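Local structure of putative phosphosugar isomerases (Salmonella typhimurium LT2, 3FKJ) at residues R42-G47 with K89-I94; I74-F79 with A103-A108. The protein probably binds phosphorylated sugars or related carbohydrate derivatives and may act as an isomerase. One frame throughout, in Å; residues are numbered along the deposited sequence.

Contact 1 (R42-G47 with K89-I94); sequences RVWFVG and KNSVVI
Strands 42-47 and 91-97 are parallel neighbours in the five-stranded sheet of the SIS domain, where Trp44 pairs with Val93 and bonds to the residues on either side of it, Val92 and Ile94. The short strand axes come within 4.7 Å and differ in direction by 15°. Trp44 is held through both backbone polar atoms. Its N donates to Val92 O at 2.8 Å, and its O accepts from Ile94 N at 2.7 Å in a nearly straight bond (N-H...O 174°). Val92 N to Arg42 O and Val46 N to Ile94 O continue the ladder. At the entry end Arg42 N reaches Asn90 O only weakly.

The sheet has helices on both sides, the Rossmann-like alpha/beta plan of SIS domains, and each face carries its own row of side chains. On one face the Trp44 indole turns its edge to Ser91. Ser91 CB lies in the ring plane, and OG is 3.2 Å from Trp44 CZ3. That hydroxyl is hydrogen-bonded to Gly88 N, which helps to hold it beside the ring. The Phe79 ring also meets the indole. The end of the Arg42 side chain leads away from strand 91-97, and NH1 hydrogen-bonds to Leu69 O of the second subunit. Further along, Val46 CG2 touches Val93 CG1 at 3.6 Å, the two side chains crossing at a slant.

The other face holds Val43, Phe45 and Ile94. Ile94 CG1 is anti to its own carbonyl carbon (chi1 -51°) and the chain then runs extended, which carries CD1 to both partners. It lies 3.8 Å from Val43 CG1 and an equal 3.8 Å from Phe45 CE1. Phe45 and Ile94 run side by side in the same direction. Val43 CG1 sits over one face of the Phe45 ring, toward its rim.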
ATOM      1  N   ARG A  42      -4.433  11.623  15.574  1.00 33.63           N
ATOM      2  CA  ARG A  42      -4.361  10.943  14.285  1.00 31.46           C
ATOM      3  C   ARG A  42      -3.586  11.819  13.327  1.00 32.03           C
ATOM      4  O   ARG A  42      -3.711  13.046  13.360  1.00 32.95           O
ATOM      5  CB  ARG A  42      -5.747  10.691  13.716  1.00 30.57           C
ATOM      6  CG  ARG A  42      -6.699  10.018  14.665  1.00 29.23           C
ATOM      7  CD  ARG A  42      -7.956   9.611  13.937  1.00 33.78           C
ATOM      8  NE  ARG A  42      -7.723   8.472  13.035  1.00 39.35           N
ATOM      9  CZ  ARG A  42      -8.060   7.195  13.285  1.00 35.12           C
ATOM     10  NH1 ARG A  42      -8.665   6.854  14.418  1.00 34.54           N
ATOM     11  NH2 ARG A  42      -7.796   6.258  12.376  1.00 35.85           N
ATOM     12  N   VAL A  43      -2.767  11.177  12.497  1.00 32.24           N
ATOM     13  CA  VAL A  43      -2.099  11.805  11.363  1.00 33.12           C
ATOM     14  C   VAL A  43      -2.558  11.101  10.082  1.00 31.82           C
ATOM     15  O   VAL A  43      -2.736   9.860  10.073  1.00 31.87           O
ATOM     16  CB  VAL A  43      -0.544  11.678  11.500  1.00 33.08           C
ATOM     17  CG1 VAL A  43       0.164  12.411  10.382  1.00 28.92           C
ATOM     18  CG2 VAL A  43      -0.113  12.227  12.833  1.00 36.85           C
ATOM     19  N   TRP A  44      -2.786  11.895   9.028  1.00 30.75           N
ATOM     20  CA  TRP A  44      -2.832  11.391   7.667  1.00 30.48           C
ATOM     21  C   TRP A  44      -1.752  12.020   6.839  1.00 31.04           C
ATOM     22  O   TRP A  44      -1.560  13.247   6.846  1.00 32.42           O
ATOM     23  CB  TRP A  44      -4.170  11.666   6.982  1.00 31.70           C
ATOM     24  CG  TRP A  44      -5.257  10.739   7.363  1.00 31.53           C
ATOM     25  CD1 TRP A  44      -5.597   9.568   6.733  1.00 33.93           C
ATOM     26  CD2 TRP A  44      -6.127  10.871   8.460  1.00 31.29           C
ATOM     27  NE1 TRP A  44      -6.629   8.972   7.378  1.00 33.16           N
ATOM     28  CE2 TRP A  44      -7.009   9.765   8.424  1.00 35.84           C
ATOM     29  CE3 TRP A  44      -6.253  11.814   9.491  1.00 32.72           C
ATOM     30  CZ2 TRP A  44      -8.024   9.573   9.381  1.00 30.60           C
ATOM     31  CZ3 TRP A  44      -7.287  11.646  10.420  1.00 32.75           C
ATOM     32  CH2 TRP A  44      -8.140  10.515  10.367  1.00 30.12           C
ATOM     33  N   PHE A  45      -1.044  11.160   6.136  1.00 30.47           N
ATOM     34  CA  PHE A  45      -0.222  11.529   4.995  1.00 32.21           C
ATOM     35  C   PHE A  45      -1.031  11.417   3.706  1.00 31.47           C
ATOM     36  O   PHE A  45      -1.523  10.344   3.361  1.00 29.55           O
ATOM     37  CB  PHE A  45       0.971  10.620   4.928  1.00 31.92           C
ATOM     38  CG  PHE A  45       1.857  10.744   6.108  1.00 31.00           C
ATOM     39  CD1 PHE A  45       2.658  11.872   6.262  1.00 30.83           C
ATOM     40  CD2 PHE A  45       1.881   9.749   7.080  1.00 30.58           C
ATOM     41  CE1 PHE A  45       3.496  11.990   7.361  1.00 31.12           C
ATOM     42  CE2 PHE A  45       2.701   9.856   8.194  1.00 29.32           C
ATOM     43  CZ  PHE A  45       3.521  10.990   8.328  1.00 31.49           C
ATOM     44  N   VAL A  46      -1.167  12.542   3.003  1.00 31.39           N
ATOM     45  CA  VAL A  46      -2.021  12.605   1.855  1.00 30.62           C
ATOM     46  C   VAL A  46      -1.310  13.258   0.657  1.00 31.98           C
ATOM     47  O   VAL A  46      -0.733  14.328   0.739  1.00 30.39           O
ATOM     48  CB  VAL A  46      -3.384  13.274   2.196  1.00 32.98           C
ATOM     49  CG1 VAL A  46      -4.399  13.115   1.023  1.00 31.54           C
ATOM     50  CG2 VAL A  46      -3.988  12.670   3.497  1.00 25.97           C
ATOM     51  N   GLY A  47      -1.364  12.573  -0.467  1.00 33.82           N
ATOM     52  CA  GLY A  47      -0.796  13.084  -1.683  1.00 32.43           C
ATOM     53  C   GLY A  47      -0.969  12.105  -2.814  1.00 30.45           C
ATOM     54  O   GLY A  47      -1.627  11.079  -2.647  1.00 32.95           O
ATOM     55  N   LYS A  89     -11.076  17.388  14.614  1.00 37.59           N
ATOM     56  CA  LYS A  89     -10.424  18.452  15.377  1.00 38.72           C
ATOM     57  C   LYS A  89      -9.027  18.140  15.821  1.00 37.08           C
ATOM     58  O   LYS A  89      -8.176  19.021  15.799  1.00 38.71           O
ATOM     59  CB  LYS A  89     -11.211  18.735  16.646  1.00 40.29           C
ATOM     60  CG  LYS A  89     -12.216  19.865  16.571  1.00 46.80           C
ATOM     61  CD  LYS A  89     -13.131  19.852  17.823  1.00 53.11           C
ATOM     62  CE  LYS A  89     -12.385  19.443  19.121  1.00 49.75           C
ATOM     63  NZ  LYS A  89     -13.128  19.810  20.373  1.00 57.64           N
ATOM     64  N   ASN A  90      -8.818  16.892  16.251  1.00 35.96           N
ATOM     65  CA  ASN A  90      -7.529  16.408  16.778  1.00 36.55           C
ATOM     66  C   ASN A  90      -6.728  15.537  15.796  1.00 35.27           C
ATOM     67  O   ASN A  90      -5.901  14.706  16.190  1.00 35.69           O
ATOM     68  CB  ASN A  90      -7.785  15.675  18.091  1.00 35.22           C
ATOM     69  CG  ASN A  90      -8.367  16.597  19.159  1.00 38.99           C
ATOM     70  OD1 ASN A  90      -7.846  17.692  19.421  1.00 37.58           O
ATOM     71  ND2 ASN A  90      -9.466  16.170  19.755  1.00 32.01           N
ATOM     72  N   SER A  91      -6.985  15.751  14.508  1.00 34.41           N
ATOM     73  CA  SER A  91      -6.221  15.160  13.416  1.00 32.12           C
ATOM     74  C   SER A  91      -5.267  16.190  12.829  1.00 32.01           C
ATOM     75  O   SER A  91      -5.524  17.382  12.878  1.00 31.48           O
ATOM     76  CB  SER A  91      -7.141  14.680  12.280  1.00 31.75           C
ATOM     77  OG  SER A  91      -8.137  13.770  12.722  1.00 27.39           O
ATOM     78  N   VAL A  92      -4.166  15.695  12.284  1.00 31.45           N
ATOM     79  CA  VAL A  92      -3.228  16.461  11.477  1.00 31.99           C
ATOM     80  C   VAL A  92      -3.140  15.781  10.114  1.00 32.51           C
ATOM     81  O   VAL A  92      -3.009  14.548  10.002  1.00 32.78           O
ATOM     82  CB  VAL A  92      -1.835  16.554  12.140  1.00 33.26           C
ATOM     83  CG1 VAL A  92      -0.835  17.207  11.191  1.00 28.07           C
ATOM     84  CG2 VAL A  92      -1.942  17.312  13.509  1.00 30.28           C
ATOM     85  N   VAL A  93      -3.302  16.575   9.072  1.00 33.57           N
ATOM     86  CA  VAL A  93      -3.237  16.065   7.700  1.00 32.78           C
ATOM     87  C   VAL A  93      -2.046  16.740   7.034  1.00 32.46           C
ATOM     88  O   VAL A  93      -1.939  17.970   7.000  1.00 30.87           O
ATOM     89  CB  VAL A  93      -4.557  16.276   6.908  1.00 33.72           C
ATOM     90  CG1 VAL A  93      -4.419  15.710   5.462  1.00 30.78           C
ATOM     91  CG2 VAL A  93      -5.743  15.640   7.661  1.00 29.91           C
ATOM     92  N   ILE A  94      -1.119  15.916   6.562  1.00 32.26           N
ATOM     93  CA  ILE A  94       0.114  16.402   5.994  1.00 31.93           C
ATOM     94  C   ILE A  94       0.085  16.074   4.519  1.00 31.03           C
ATOM     95  O   ILE A  94       0.008  14.905   4.132  1.00 29.76           O
ATOM     96  CB  ILE A  94       1.360  15.794   6.678  1.00 33.34           C
ATOM     97  CG1 ILE A  94       1.243  15.947   8.190  1.00 30.53           C
ATOM     98  CG2 ILE A  94       2.672  16.410   6.091  1.00 26.03           C
ATOM     99  CD1 ILE A  94       2.345  15.237   8.990  1.00 30.78           C
TER

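Contact 2 (I74-F79 with A103-A108)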
ATOM      1  N   ILE A  74      -2.761   7.963   2.323  1.00 31.66           N
ATOM      2  CA  ILE A  74      -3.859   7.853   1.364  1.00 32.16           C
ATOM      3  C   ILE A  74      -3.694   8.791   0.155  1.00 30.89           C
ATOM      4  O   ILE A  74      -3.249   9.920   0.274  1.00 29.97           O
ATOM      5  CB  ILE A  74      -5.231   8.069   2.081  1.00 35.21           C
ATOM      6  CG1 ILE A  74      -6.420   7.877   1.128  1.00 37.92           C
ATOM      7  CG2 ILE A  74      -5.288   9.442   2.670  1.00 39.31           C
ATOM      8  CD1 ILE A  74      -6.641   6.428   0.705  1.00 54.91           C
ATOM      9  N   THR A  75      -4.051   8.270  -1.013  1.00 32.29           N
ATOM     10  CA  THR A  75      -4.043   9.047  -2.242  1.00 31.48           C
ATOM     11  C   THR A  75      -5.161  10.098  -2.165  1.00 31.72           C
ATOM     12  O   THR A  75      -6.289   9.812  -1.730  1.00 32.82           O
ATOM     13  CB  THR A  75      -4.071   8.140  -3.496  1.00 28.02           C
ATOM     14  OG1 THR A  75      -3.709   8.903  -4.656  1.00 31.41           O
ATOM     15  CG2 THR A  75      -5.461   7.415  -3.690  1.00 26.36           C
ATOM     16  N   SER A  76      -4.830  11.313  -2.600  1.00 30.40           N
ATOM     17  CA  SER A  76      -5.605  12.504  -2.317  1.00 30.96           C
ATOM     18  C   SER A  76      -7.061  12.402  -2.714  1.00 31.19           C
ATOM     19  O   SER A  76      -7.938  12.751  -1.926  1.00 33.70           O
ATOM     20  CB  SER A  76      -4.988  13.730  -2.991  1.00 32.32           C
ATOM     21  OG  SER A  76      -3.649  13.974  -2.572  1.00 30.75           O
ATOM     22  N   ASN A  77      -7.322  11.950  -3.928  1.00 30.47           N
ATOM     23  CA  ASN A  77      -8.651  11.937  -4.437  1.00 30.09           C
ATOM     24  C   ASN A  77      -9.531  10.895  -3.783  1.00 31.36           C
ATOM     25  O   ASN A  77     -10.755  11.079  -3.727  1.00 33.65           O
ATOM     26  CB  ASN A  77      -8.690  11.853  -5.972  1.00 28.73           C
ATOM     27  CG  ASN A  77      -9.839  12.669  -6.541  1.00 30.33           C
ATOM     28  OD1 ASN A  77     -10.333  13.567  -5.857  1.00 29.09           O
ATOM     29  ND2 ASN A  77     -10.250  12.393  -7.773  1.00 28.53           N
ATOM     30  N   GLU A  78      -8.934   9.823  -3.269  1.00 32.41           N
ATOM     31  CA  GLU A  78      -9.698   8.908  -2.460  1.00 33.66           C
ATOM     32  C   GLU A  78     -10.094   9.504  -1.098  1.00 33.33           C
ATOM     33  O   GLU A  78     -11.223   9.287  -0.658  1.00 32.70           O
ATOM     34  CB  GLU A  78      -9.008   7.584  -2.258  1.00 33.52           C
ATOM     35  CG  GLU A  78      -9.897   6.660  -1.424  1.00 37.70           C
ATOM     36  CD  GLU A  78      -9.858   5.238  -1.852  1.00 37.11           C
ATOM     37  OE1 GLU A  78      -9.752   4.967  -3.062  1.00 35.70           O
ATOM     38  OE2 GLU A  78      -9.938   4.386  -0.958  1.00 43.80           O
ATOM     39  N   PHE A  79      -9.163  10.232  -0.475  1.00 31.76           N
ATOM     40  CA  PHE A  79      -9.365  10.975   0.773  1.00 33.44           C
ATOM     41  C   PHE A  79     -10.486  11.994   0.640  1.00 32.47           C
ATOM     42  O   PHE A  79     -11.330  12.109   1.530  1.00 31.89           O
ATOM     43  CB  PHE A  79      -8.038  11.676   1.168  1.00 33.77           C
ATOM     44  CG  PHE A  79      -8.066  12.404   2.503  1.00 33.53           C
ATOM     45  CD1 PHE A  79      -7.978  11.713   3.702  1.00 35.18           C
ATOM     46  CD2 PHE A  79      -8.135  13.791   2.556  1.00 34.82           C
ATOM     47  CE1 PHE A  79      -7.952  12.405   4.931  1.00 31.90           C
ATOM     48  CE2 PHE A  79      -8.122  14.465   3.778  1.00 32.54           C
ATOM     49  CZ  PHE A  79      -8.029  13.767   4.955  1.00 32.51           C
ATOM     50  N   ALA A 103      -4.928  19.364  -8.281  1.00 38.51           N
ATOM     51  CA  ALA A 103      -6.281  19.708  -7.847  1.00 36.75           C
ATOM     52  C   ALA A 103      -6.790  18.814  -6.726  1.00 34.81           C
ATOM     53  O   ALA A 103      -7.391  19.304  -5.766  1.00 33.93           O
ATOM     54  CB  ALA A 103      -7.276  19.686  -9.059  1.00 34.96           C
ATOM     55  N   GLU A 104      -6.536  17.510  -6.811  1.00 33.67           N
ATOM     56  CA  GLU A 104      -7.071  16.599  -5.788  1.00 33.23           C
ATOM     57  C   GLU A 104      -6.354  16.723  -4.428  1.00 32.66           C
ATOM     58  O   GLU A 104      -6.971  16.479  -3.400  1.00 28.82           O
ATOM     59  CB  GLU A 104      -7.118  15.128  -6.263  1.00 35.08           C
ATOM     60  CG  GLU A 104      -5.822  14.568  -6.784  1.00 33.27           C
ATOM     61  CD  GLU A 104      -5.723  14.613  -8.288  1.00 32.85           C
ATOM     62  OE1 GLU A 104      -5.653  15.734  -8.802  1.00 35.01           O
ATOM     63  OE2 GLU A 104      -5.680  13.538  -8.947  1.00 31.86           O
ATOM     64  N   THR A 105      -5.075  17.108  -4.437  1.00 32.24           N
ATOM     65  CA  THR A 105      -4.330  17.337  -3.198  1.00 31.51           C
ATOM     66  C   THR A 105      -4.777  18.655  -2.576  1.00 32.73           C
ATOM     67  O   THR A 105      -4.820  18.760  -1.361  1.00 32.49           O
ATOM     68  CB  THR A 105      -2.790  17.304  -3.428  1.00 30.92           C
ATOM     69  OG1 THR A 105      -2.447  16.043  -4.032  1.00 32.69           O
ATOM     70  CG2 THR A 105      -1.988  17.486  -2.087  1.00 25.11           C
ATOM     71  N   VAL A 106      -5.129  19.642  -3.411  1.00 32.87           N
ATOM     72  CA  VAL A 106      -5.666  20.935  -2.907  1.00 32.76           C
ATOM     73  C   VAL A 106      -7.042  20.696  -2.258  1.00 31.43           C
ATOM     74  O   VAL A 106      -7.301  21.209  -1.178  1.00 31.38           O
ATOM     75  CB  VAL A 106      -5.723  22.038  -4.026  1.00 32.33           C
ATOM     76  CG1 VAL A 106      -6.512  23.263  -3.595  1.00 33.37           C
ATOM     77  CG2 VAL A 106      -4.319  22.467  -4.426  1.00 34.60           C
ATOM     78  N   ALA A 107      -7.886  19.895  -2.908  1.00 32.66           N
ATOM     79  CA  ALA A 107      -9.222  19.515  -2.396  1.00 33.55           C
ATOM     80  C   ALA A 107      -9.150  18.679  -1.132  1.00 33.47           C
ATOM     81  O   ALA A 107      -9.989  18.833  -0.239  1.00 35.34           O
ATOM     82  CB  ALA A 107     -10.042  18.768  -3.477  1.00 30.52           C
ATOM     83  N   ALA A 108      -8.146  17.806  -1.051  1.00 35.91           N
ATOM     84  CA  ALA A 108      -7.841  17.070   0.196  1.00 35.60           C
ATOM     85  C   ALA A 108      -7.549  18.008   1.401  1.00 34.65           C
ATOM     86  O   ALA A 108      -8.079  17.805   2.508  1.00 32.11           O
ATOM     87  CB  ALA A 108      -6.687  16.133  -0.036  1.00 33.31           C
TER
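Ser76 and Thr105 meet through their hydroxyls in the packing of two helices of the SIS domain, at the first turn of helix 76-81 and near the start of helix 103-115. Ser76 OG and Thr105 OG1 are 2.8 Å apart and share a hydrogen bond in which either may be the donor. Both oxygens are anti to their own carbonyl carbons (chi1 -59° for Ser76, -56° for Thr105), and this brings the two oxygens together. The polar pair lies in a buried region. Ser76 CB also presses on the backbone of helix 103-115, 3.4 Å from Glu104 O.

The tight part continues at Phe79 and Ala108. The small methyl lets the ring come close: Phe79 CD2 is 3.8 Å from Ala108 CB. Ala108 O lies at the ring edge, in its plane, 3.6 Å from Phe79 CE2.

The looser side is at Asn77, which is partly exposed. Its side chain crosses that of Glu104 at about a right angle, with amide and carboxylate planes 52° apart. Glu104 CB is touched by Asn77 CB and by the amide oxygen Asn77 OD1, each at 3.6 Å; this is packing. Glu104 is bent at chi2, and its carboxylate turns to other partners. OE2 takes a hydrogen bond with His252 and a salt bridge with Arg279, both of the second subunit, so this edge of the contact belongs to the dimer interface.

Behind the tight side lies the sheet. Ser76, Phe79 and Ala108 all rest on Val46 of strand 42-47. Phe79 also packs on Val93 of strand 91-97, while Thr105 and Ala108 cover Leu95 of the same strand.

Overall arrangement
From the N terminus the chain first lays down strand 42-47, then runs through helices 50-53 and 56-65 to strand 70-75 and helix 76-81. It next enters strand 91-97, where contact 1 closes the loop begun at 42-47. Helix 103-115 follows, and contact 2 closes the loop begun at 74-79. The segments alternate, so the two loops cross. The contacts touch directly: Phe45 O and Gly47 O probably accept hydrogen bonds from Ile74 N and Ser76 N. Contact 1 joins two inner strands of the sheet, contact 2 joins two helices covering it, and both reach the second subunit.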